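Local structure of beta-ketoacyl-[acyl-carrier-protein] synthase III (Pseudomonas aeruginosa, 2X3E) at residues A91-V94 and A95-G99; T113-V116 and Y117-S121; R232-R236 and V237-A241. The protein probably catalyses the first condensation of fatty acid synthesis, joining the acetyl group of acetyl-CoA to malonyl-ACP with release of carbon dioxide. The protein carries 1 engineered substitution. All blocks are in the same frame, centred on the assembly; numbering follows the deposited sequence.

Interaction 1: residues A91-V94 and A95-G99; sequences APRV and AARLG
V94 and L98 run side by side in the same direction on one flank of helix 91-97, their branches meeting where V94 CG1 lies 4.1 Å from L98 CD1. Swinging V94 CG1 opposite its own amide nitrogen (chi1 173°) sets this methyl beside the carbonyl carbon, within contact distance of the leucine one turn on. The branch carbon of the leucine also touches the valine carbonyl oxygen, with L98 CG 3.3 Å from V94 O.

On another flank, R93 and R97 also lie alongside each other. The R93 chain is fully extended, whereas that of R97 bends at its third torsion. In the R93 conformer considered here, one of two, R93 NH2 and R97 NH1 are 4.2 Å apart and the guanidinium planes differ by 34°. The like charges are therefore close without a bond between them, which would probably disfavour a still nearer approach. The R93 guanidinium instead makes a cation-pi contact with F189 of the second subunit.

Successive i to i+4 backbone bonds hold the helical turns that place these residues one turn apart. A95 N reaches A91 O at 2.8 Å in an almost straight bond, A96 N reaches P92 O at 2.9 Å, and R97 N reaches R93 O at the same length. The last of the series, L98 N to V94 O at 3.0 Å, is markedly more bent, consistent with the helix ending here. G99 takes a positive phi (81°) and closes it in a Schellman motif, donating its amide to A96 O.

The helix belongs to a beta-alpha-beta unit. A91, V94 and A95 rest on strand 75-79, and A91 and P92 on strand 104-109; L98 leans on helix 53-68, while P92 and A96 pack against the second subunit.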
loop_
_atom_site.group_PDB
_atom_site.type_symbol
_atom_site.label_atom_id
_atom_site.label_comp_id
_atom_site.label_asym_id
_atom_site.label_seq_id
_atom_site.Cartn_x
_atom_site.Cartn_y
_atom_site.Cartn_z
ATOM N N ALA A 91 7.732 4.701 3.003
ATOM C CA ALA A 91 8.098 3.846 4.137
ATOM C C ALA A 91 9.577 3.449 4.175
ATOM O O ALA A 91 10.196 3.508 5.239
ATOM C CB ALA A 91 7.209 2.605 4.176
ATOM N N PRO A 92 10.159 3.055 3.027
ATOM C CA PRO A 92 11.587 2.703 3.109
ATOM C C PRO A 92 12.458 3.851 3.633
ATOM O O PRO A 92 13.310 3.619 4.499
ATOM C CB PRO A 92 11.942 2.333 1.674
ATOM C CG PRO A 92 10.648 1.856 1.082
ATOM C CD PRO A 92 9.588 2.720 1.711
ATOM N N ARG A 93 12.243 5.069 3.124
ATOM C CA ARG A 93 13.013 6.230 3.580
ATOM C C ARG A 93 12.812 6.463 5.076
ATOM O O ARG A 93 13.772 6.713 5.803
ATOM C CB ARG A 93 12.656 7.500 2.796
ATOM C CG ARG A 93 13.558 8.700 3.137
ATOM C CD ARG A 93 13.206 9.955 2.346
ATOM N NE ARG A 93 14.121 11.050 2.666
ATOM C CZ ARG A 93 14.130 12.233 2.055
ATOM N NH1 ARG A 93 13.270 12.492 1.083
ATOM N NH2 ARG A 93 15.007 13.160 2.418
ATOM N N VAL A 94 11.569 6.375 5.533
ATOM C CA VAL A 94 11.267 6.556 6.944
ATOM C C VAL A 94 11.975 5.486 7.793
ATOM O O VAL A 94 12.619 5.810 8.790
ATOM C CB VAL A 94 9.746 6.540 7.198
ATOM C CG1 VAL A 94 9.450 6.549 8.692
ATOM C CG2 VAL A 94 9.091 7.744 6.500
ATOM N N ALA A 95 11.878 4.223 7.379
ATOM C CA ALA A 95 12.553 3.130 8.084
ATOM C C ALA A 95 14.054 3.425 8.200
ATOM O O ALA A 95 14.627 3.339 9.289
ATOM C CB ALA A 95 12.308 1.793 7.379
ATOM N N ALA A 96 14.677 3.812 7.087
ATOM C CA ALA A 96 16.106 4.130 7.076
ATOM C C ALA A 96 16.445 5.258 8.051
ATOM O O ALA A 96 17.424 5.171 8.795
ATOM C CB ALA A 96 16.567 4.507 5.668
ATOM N N ARG A 97 15.623 6.308 8.046
ATOM C CA ARG A 97 15.844 7.464 8.920
ATOM C C ARG A 97 15.571 7.173 10.405
ATOM O O ARG A 97 15.982 7.947 11.264
ATOM C CB ARG A 97 15.024 8.670 8.440
ATOM C CG ARG A 97 15.575 9.279 7.158
ATOM C CD ARG A 97 14.981 10.649 6.858
ATOM N NE ARG A 97 15.333 11.642 7.879
ATOM C CZ ARG A 97 15.244 12.962 7.724
ATOM N NH1 ARG A 97 14.839 13.493 6.570
ATOM N NH2 ARG A 97 15.582 13.764 8.731
ATOM N N LEU A 98 14.887 6.066 10.693
ATOM C CA LEU A 98 14.721 5.565 12.066
ATOM C C LEU A 98 15.870 4.666 12.512
ATOM O O LEU A 98 15.837 4.130 13.623
ATOM C CB LEU A 98 13.427 4.766 12.177
ATOM C CG LEU A 98 12.132 5.565 12.095
ATOM C CD1 LEU A 98 10.977 4.616 11.907
ATOM C CD2 LEU A 98 11.957 6.413 13.355
ATOM N N GLY A 99 16.866 4.484 11.645
ATOM C CA GLY A 99 17.971 3.559 11.900
ATOM C C GLY A 99 17.605 2.116 11.590
ATOM O O GLY A 99 18.291 1.197 12.041
#

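Interaction 2: residues T113-V116 and Y117-S121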
loop_
_atom_site.group_PDB
_atom_site.type_symbol
_atom_site.label_atom_id
_atom_site.label_comp_id
_atom_site.label_asym_id
_atom_site.label_seq_id
_atom_site.Cartn_x
_atom_site.Cartn_y
_atom_site.Cartn_z
ATOM N N THR A 113 -9.560 5.104 5.897
ATOM C CA THR A 113 -9.542 3.779 6.534
ATOM C C THR A 113 -8.136 3.159 6.583
ATOM O O THR A 113 -7.976 1.997 6.955
ATOM C CB THR A 113 -10.497 2.799 5.798
ATOM O OG1 THR A 113 -11.681 3.493 5.384
ATOM C CG2 THR A 113 -10.874 1.621 6.699
ATOM N N GLY A 114 -7.121 3.937 6.215
ATOM C CA GLY A 114 -5.749 3.447 6.126
ATOM C C GLY A 114 -5.178 2.852 7.401
ATOM O O GLY A 114 -4.457 1.864 7.345
ATOM N N PHE A 115 -5.483 3.441 8.548
ATOM C CA PHE A 115 -4.939 2.935 9.812
ATOM C C PHE A 115 -5.548 1.574 10.196
ATOM O O PHE A 115 -4.830 0.676 10.671
ATOM C CB PHE A 115 -5.118 3.955 10.932
ATOM C CG PHE A 115 -4.346 3.619 12.179
ATOM C CD1 PHE A 115 -2.975 3.806 12.225
ATOM C CD2 PHE A 115 -4.993 3.105 13.299
ATOM C CE1 PHE A 115 -2.255 3.488 13.367
ATOM C CE2 PHE A 115 -4.283 2.788 14.442
ATOM C CZ PHE A 115 -2.910 2.984 14.479
ATOM N N VAL A 116 -6.853 1.410 9.956
ATOM C CA VAL A 116 -7.522 0.127 10.213
ATOM C C VAL A 116 -7.014 -0.983 9.276
ATOM O O VAL A 116 -6.684 -2.087 9.738
ATOM C CB VAL A 116 -9.060 0.250 10.143
ATOM C CG1 VAL A 116 -9.727 -1.091 10.431
ATOM C CG2 VAL A 116 -9.558 1.292 11.150
ATOM N N TYR A 117 -6.953 -0.688 7.975
ATOM C CA TYR A 117 -6.373 -1.608 6.986
ATOM C C TYR A 117 -4.914 -1.881 7.298
ATOM O O TYR A 117 -4.444 -3.006 7.149
ATOM C CB TYR A 117 -6.484 -1.044 5.560
ATOM C CG TYR A 117 -7.723 -1.490 4.811
ATOM C CD1 TYR A 117 -8.942 -0.827 4.957
ATOM C CD2 TYR A 117 -7.671 -2.576 3.950
ATOM C CE1 TYR A 117 -10.072 -1.251 4.264
ATOM C CE2 TYR A 117 -8.787 -3.005 3.260
ATOM C CZ TYR A 117 -9.983 -2.343 3.415
ATOM O OH TYR A 117 -11.075 -2.782 2.701
ATOM N N GLY A 118 -4.201 -0.832 7.701
ATOM C CA GLY A 118 -2.813 -0.950 8.143
ATOM C C GLY A 118 -2.633 -1.933 9.281
ATOM O O GLY A 118 -1.703 -2.734 9.261
ATOM N N LEU A 119 -3.520 -1.883 10.273
ATOM C CA LEU A 119 -3.468 -2.824 11.404
ATOM C C LEU A 119 -3.728 -4.265 10.961
ATOM O O LEU A 119 -3.075 -5.200 11.436
ATOM C CB LEU A 119 -4.472 -2.423 12.484
ATOM C CG LEU A 119 -4.119 -1.190 13.310
ATOM C CD1 LEU A 119 -5.337 -0.719 14.098
ATOM C CD2 LEU A 119 -2.941 -1.499 14.250
ATOM N N ALA A 120 -4.677 -4.437 10.046
ATOM C CA ALA A 120 -4.951 -5.747 9.457
ATOM C C ALA A 120 -3.707 -6.284 8.746
ATOM O O ALA A 120 -3.339 -7.442 8.919
ATOM C CB ALA A 120 -6.117 -5.653 8.470
ATOM N N SER A 121 -3.076 -5.434 7.942
ATOM C CA SER A 121 -1.927 -5.854 7.131
ATOM C C SER A 121 -0.708 -6.162 7.994
ATOM O O SER A 121 -0.114 -7.243 7.870
ATOM C CB SER A 121 -1.587 -4.793 6.081
ATOM O OG SER A 121 -0.538 -5.244 5.232
#
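L119 CG lies over one face of the F115 ring, and L119 CD1 makes the shortest contact, 3.7 Å from F115 CE2. F115 CG stands opposite the backbone N (chi1 -169°), bringing the ring within range of the leucine one turn later. The ring of Y117 is met at its edge instead: T113 CG2 lies near the ring plane, 3.6 Å from Y117 CD1, and T113 O also approaches that edge in plane.

T113 O serves the backbone as well, accepting Y117 N at 3.0 Å in a nearly straight bond. G118 N to G114 O is shorter, 2.7 Å, and more bent. The polar ends are held from outside: T113 OG1 bonds to T315 OG1, and Y117 OH to G183 O and to A105 N of the second subunit.

All of these side chains are buried. T113 takes the N-cap position, although its side chain makes no capping bond, directly after A112, the engineered residue at the predicted active-site position. A central helix enclosed by beta-sheet layers and starting just after the nucleophile position is characteristic of the thiolase fold, and helix 114-127 fits that description.

Interaction 3: residues R232-R236 and V237-A241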
loop_
_atom_site.group_PDB
_atom_site.type_symbol
_atom_site.label_atom_id
_atom_site.label_comp_id
_atom_site.label_asym_id
_atom_site.label_seq_id
_atom_site.Cartn_x
_atom_site.Cartn_y
_atom_site.Cartn_z
ATOM N N ARG A 232 -20.804 -5.014 13.601
ATOM C CA ARG A 232 -20.322 -6.312 13.120
ATOM C C ARG A 232 -19.166 -6.854 13.955
ATOM O O ARG A 232 -19.137 -8.041 14.298
ATOM C CB ARG A 232 -19.935 -6.223 11.643
ATOM C CG ARG A 232 -21.151 -6.013 10.755
ATOM C CD ARG A 232 -20.861 -6.271 9.311
ATOM N NE ARG A 232 -19.957 -5.288 8.718
ATOM C CZ ARG A 232 -20.315 -4.080 8.274
ATOM N NH1 ARG A 232 -21.574 -3.650 8.362
ATOM N NH2 ARG A 232 -19.395 -3.286 7.739
ATOM N N VAL A 233 -18.222 -5.988 14.300
ATOM C CA VAL A 233 -17.078 -6.419 15.103
ATOM C C VAL A 233 -17.497 -6.685 16.576
ATOM O O VAL A 233 -16.975 -7.603 17.215
ATOM C CB VAL A 233 -15.884 -5.434 14.939
ATOM C CG1 VAL A 233 -16.018 -4.233 15.861
ATOM C CG2 VAL A 233 -14.558 -6.150 15.149
ATOM N N LEU A 234 -18.465 -5.919 17.091
ATOM C CA LEU A 234 -19.032 -6.182 18.429
ATOM C C LEU A 234 -19.649 -7.581 18.487
ATOM O O LEU A 234 -19.363 -8.368 19.404
ATOM C CB LEU A 234 -20.089 -5.131 18.806
ATOM C CG LEU A 234 -19.608 -3.702 19.090
ATOM C CD1 LEU A 234 -20.798 -2.804 19.419
ATOM C CD2 LEU A 234 -18.602 -3.696 20.218
ATOM N N ASP A 235 -20.476 -7.885 17.488
ATOM C CA ASP A 235 -21.092 -9.202 17.346
ATOM C C ASP A 235 -20.046 -10.309 17.223
ATOM O O ASP A 235 -20.219 -11.390 17.778
ATOM C CB ASP A 235 -22.035 -9.235 16.131
ATOM C CG ASP A 235 -23.338 -8.473 16.363
ATOM O OD1 ASP A 235 -23.693 -8.202 17.537
ATOM O OD2 ASP A 235 -24.022 -8.151 15.360
ATOM N N ARG A 236 -18.956 -10.027 16.510
ATOM C CA ARG A 236 -17.882 -11.006 16.333
ATOM C C ARG A 236 -17.120 -11.324 17.629
ATOM O O ARG A 236 -16.793 -12.485 17.881
ATOM C CB ARG A 236 -16.927 -10.562 15.216
ATOM C CG ARG A 236 -17.503 -10.828 13.830
ATOM C CD ARG A 236 -16.862 -10.018 12.697
ATOM N NE ARG A 236 -17.734 -10.067 11.516
ATOM C CZ ARG A 236 -17.637 -9.294 10.433
ATOM N NH1 ARG A 236 -16.683 -8.382 10.318
ATOM N NH2 ARG A 236 -18.510 -9.456 9.442
ATOM N N VAL A 237 -16.879 -10.307 18.451
ATOM C CA VAL A 237 -16.100 -10.490 19.674
ATOM C C VAL A 237 -17.004 -10.773 20.883
ATOM O O VAL A 237 -16.520 -11.110 21.968
ATOM C CB VAL A 237 -15.180 -9.275 19.920
ATOM C CG1 VAL A 237 -15.959 -8.120 20.538
ATOM C CG2 VAL A 237 -13.984 -9.675 20.781
ATOM N N GLY A 238 -18.317 -10.656 20.686
ATOM C CA GLY A 238 -19.288 -10.969 21.729
ATOM C C GLY A 238 -19.451 -9.871 22.763
ATOM O O GLY A 238 -19.665 -10.153 23.941
ATOM N N TRP A 239 -19.349 -8.620 22.319
ATOM C CA TRP A 239 -19.620 -7.464 23.171
ATOM C C TRP A 239 -20.937 -6.822 22.768
ATOM O O TRP A 239 -21.291 -6.811 21.596
ATOM C CB TRP A 239 -18.527 -6.401 23.042
ATOM C CG TRP A 239 -17.177 -6.818 23.487
ATOM C CD1 TRP A 239 -16.856 -7.890 24.268
ATOM C CD2 TRP A 239 -15.946 -6.153 23.190
ATOM N NE1 TRP A 239 -15.499 -7.942 24.462
ATOM C CE2 TRP A 239 -14.916 -6.884 23.816
ATOM C CE3 TRP A 239 -15.615 -5.010 22.448
ATOM C CZ2 TRP A 239 -13.575 -6.513 23.726
ATOM C CZ3 TRP A 239 -14.283 -4.643 22.355
ATOM C CH2 TRP A 239 -13.277 -5.391 22.996
ATOM N N GLN A 240 -21.656 -6.294 23.750
ATOM C CA GLN A 240 -22.773 -5.398 23.489
ATOM C C GLN A 240 -22.197 -3.993 23.375
ATOM O O GLN A 240 -21.070 -3.745 23.809
ATOM C CB GLN A 240 -23.785 -5.446 24.628
ATOM C CG GLN A 240 -24.450 -6.798 24.834
ATOM C CD GLN A 240 -25.417 -6.793 26.008
ATOM O OE1 GLN A 240 -26.054 -5.779 26.300
ATOM N NE2 GLN A 240 -25.537 -7.932 26.683
ATOM N N ALA A 241 -22.964 -3.067 22.811
ATOM C CA ALA A 241 -22.513 -1.676 22.720
ATOM C C ALA A 241 -22.150 -1.133 24.104
ATOM O O ALA A 241 -21.146 -0.445 24.250
ATOM C CB ALA A 241 -23.569 -0.800 22.061
HETATM O O HOH W 1 -23.280 -6.555 19.575
#
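Apolar contact centres on L234, whose two methyls part company: CD2 meets the stem and ring edge of W239, and CD1 reaches the backbone of A241. L234 CD2 lies 3.9 Å from W239 CB and, near the plane of the indole, 4.0 Å from W239 CE3; the two side chains cross at about a right angle. L234 CD1 is 3.9 Å from A241 CA.

Backbone hydrogen bonding ends the helix: V237 N reaches V233 O at 3.0 Å, and L234 O then accepts W239 N at 2.9 Å, together with weak bonds from G238 N and V237 N. G238, with positive phi (79°), turns the chain out of the helix.

Water joins the two segments as well, donating to D235 OD1 at 2.7 Å and to W239 O at 2.8 Å.

Among the charged groups, the R236 guanidinium has R232 CB over the centre of one face. R236 and R232 both form salt bridges to D181, and R236 NH1 also bonds to F180 O, so the end of helix 215-237 is tied to strand 177-184.

L234 packs against W239 and A241, while V233 and W239 touch strand 315-322. With one carbonyl taking several amides, two of them weakly, the polar backbone finds partners where the helix ends, and the water carries the link from the D235 carboxylate to the departing chain.

Overall arrangement
The three contacts follow one another along the chain and none touches another. Interaction 2 is the one near the predicted active site: the side chain of T113 lies about 5 Å from that of the engineered A112 and about 7 Å from that of H250. Its centre is about 20 Å from that of interaction 1 and 19 Å from that of interaction 3, whereas interactions 1 and 3 are 37 Å apart, centre to centre. Residues 113-121, at the start of helix 114-127, thus lie between two outer helices, each packed against a different sheet. Strand 104-109 touches interactions 1 and 2, strand 177-184 interactions 2 and 3. Interactions 1 and 2 also reach the second subunit; interaction 3 does not.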